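Local coordinates for mycolic acid synthase (Mycobacterium tuberculosis, PDB 1L1E), which probably converts a double bond of mycolic acids to a cyclopropane ring, using S-adenosylmethionine as the one-carbon donor, at residues D41-L45 with Q46-I50. Sequence-based numbering, arbitrary orientation.
Sequences DDMTL and QEAQI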
loop_
_atom_site.group_PDB
_atom_site.type_symbol
_atom_site.label_atom_id
_atom_site.label_comp_id
_atom_site.label_asym_id
_atom_site.label_seq_id
_atom_site.Cartn_x
_atom_site.Cartn_y
_atom_site.Cartn_z
ATOM N N ASP A 41 10.843 5.014 17.478
ATOM C CA ASP A 41 10.989 3.577 17.645
ATOM C C ASP A 41 9.994 2.986 18.651
ATOM O O ASP A 41 9.681 1.797 18.603
ATOM C CB ASP A 41 12.416 3.255 18.092
ATOM C CG ASP A 41 12.586 1.805 18.483
ATOM O OD1 ASP A 41 12.417 0.928 17.613
ATOM O OD2 ASP A 41 12.884 1.540 19.667
ATOM N N ASP A 42 9.495 3.817 19.559
ATOM C CA ASP A 42 8.563 3.344 20.585
ATOM C C ASP A 42 7.101 3.332 20.149
ATOM O O ASP A 42 6.227 2.908 20.910
ATOM C CB ASP A 42 8.697 4.201 21.846
ATOM C CG ASP A 42 8.324 5.649 21.601
ATOM O OD1 ASP A 42 7.151 5.919 21.263
ATOM O OD2 ASP A 42 9.204 6.521 21.740
ATOM N N MET A 43 6.829 3.801 18.938
ATOM C CA MET A 43 5.454 3.833 18.445
ATOM C C MET A 43 4.793 2.469 18.396
ATOM O O MET A 43 5.450 1.457 18.179
ATOM C CB MET A 43 5.390 4.428 17.044
ATOM C CG MET A 43 5.582 5.914 16.964
ATOM S SD MET A 43 5.368 6.432 15.249
ATOM C CE MET A 43 4.156 7.742 15.439
ATOM N N THR A 44 3.483 2.455 18.613
ATOM C CA THR A 44 2.707 1.228 18.540
ATOM C C THR A 44 2.423 1.082 17.045
ATOM O O THR A 44 2.689 2.006 16.268
ATOM C CB THR A 44 1.349 1.353 19.278
ATOM O OG1 THR A 44 0.552 2.364 18.649
ATOM C CG2 THR A 44 1.558 1.730 20.739
ATOM N N LEU A 45 1.891 -0.066 16.643
ATOM C CA LEU A 45 1.584 -0.282 15.237
ATOM C C LEU A 45 0.588 0.770 14.752
ATOM O O LEU A 45 0.789 1.365 13.695
ATOM C CB LEU A 45 1.013 -1.688 15.022
ATOM C CG LEU A 45 0.700 -2.080 13.579
ATOM C CD1 LEU A 45 1.913 -1.832 12.675
ATOM C CD2 LEU A 45 0.290 -3.540 13.550
ATOM N N GLN A 46 -0.471 1.022 15.523
ATOM C CA GLN A 46 -1.460 2.021 15.114
ATOM C C GLN A 46 -0.842 3.412 14.966
ATOM O O GLN A 46 -1.179 4.151 14.032
ATOM C CB GLN A 46 -2.644 2.074 16.098
ATOM C CG GLN A 46 -3.658 3.158 15.762
ATOM C CD GLN A 46 -4.975 3.015 16.504
ATOM O OE1 GLN A 46 -5.037 2.421 17.576
ATOM N NE2 GLN A 46 -6.036 3.582 15.937
ATOM N N GLU A 47 0.058 3.777 15.879
ATOM C CA GLU A 47 0.711 5.087 15.800
ATOM C C GLU A 47 1.611 5.164 14.553
ATOM O O GLU A 47 1.666 6.195 13.878
ATOM C CB GLU A 47 1.559 5.350 17.055
ATOM C CG GLU A 47 0.747 5.490 18.344
ATOM C CD GLU A 47 1.597 5.804 19.556
ATOM O OE1 GLU A 47 2.634 5.135 19.756
ATOM O OE2 GLU A 47 1.221 6.722 20.320
ATOM N N ALA A 48 2.306 4.067 14.252
ATOM C CA ALA A 48 3.204 4.041 13.098
ATOM C C ALA A 48 2.452 4.023 11.769
ATOM O O ALA A 48 2.992 4.442 10.744
ATOM C CB ALA A 48 4.152 2.846 13.194
ATOM N N GLN A 49 1.216 3.530 11.775
ATOM C CA GLN A 49 0.417 3.513 10.543
ATOM C C GLN A 49 -0.141 4.916 10.336
ATOM O O GLN A 49 -0.308 5.376 9.198
ATOM C CB GLN A 49 -0.726 2.488 10.635
ATOM C CG GLN A 49 -0.261 1.035 10.640
ATOM C CD GLN A 49 0.288 0.570 9.286
ATOM O OE1 GLN A 49 0.785 1.369 8.491
ATOM N NE2 GLN A 49 0.212 -0.731 9.037
ATOM N N ILE A 50 -0.439 5.611 11.431
ATOM C CA ILE A 50 -0.936 6.976 11.291
ATOM C C ILE A 50 0.237 7.843 10.843
ATOM O O ILE A 50 0.070 8.790 10.069
ATOM C CB ILE A 50 -1.532 7.514 12.615
ATOM C CG1 ILE A 50 -2.868 6.816 12.896
ATOM C CG2 ILE A 50 -1.701 9.033 12.544
ATOM C CD1 ILE A 50 -3.959 7.104 11.880
HETATM O O HOH W 1 4.305 4.698 21.897
#
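Thr44 and Glu47 meet where the loop 41-44 turns into helix 45-58, and the first helical backbone bonds run from Ala48 N to Thr44 O (2.9 Å) and from Gln49 N to Leu45 O (2.9 Å). The two residues form a capping box. Thr44 is the N-cap. Its OG1 sits between its own backbone N and carbonyl carbon (chi1 63°) and accepts from Glu47 N at 3.1 Å. In return, Glu47 OE1 takes the N-H of Thr44 at 3.0 Å, through its anti lone pair. Both bonds are fairly straight, with N-H...O angles near 160°. They give partners to two amides at the helix start. The Glu47 chain is extended beyond CG and passes obliquely over the Thr44 hydroxyl. Its carboxylate also pairs with Arg40, which binds Asp42 as well and would probably offset the like charges. A water lies within hydrogen-bonding distance of Asp42 O and Glu47 OE1. On the buried side, Met43 SD packs against Ala48 CA. Leu45 and Gln49 lie side by side, and both touch Trp239 of helix 229-245. Gln49 OE1 accepts from Lys52 NZ, and its NE2 donates to Ser34 O. The Gln49 side chain lies about 7 Å from the bound S-adenosylhomocysteine. The bent Met43 chain brings CE to 3.3 Å from Glu47 O.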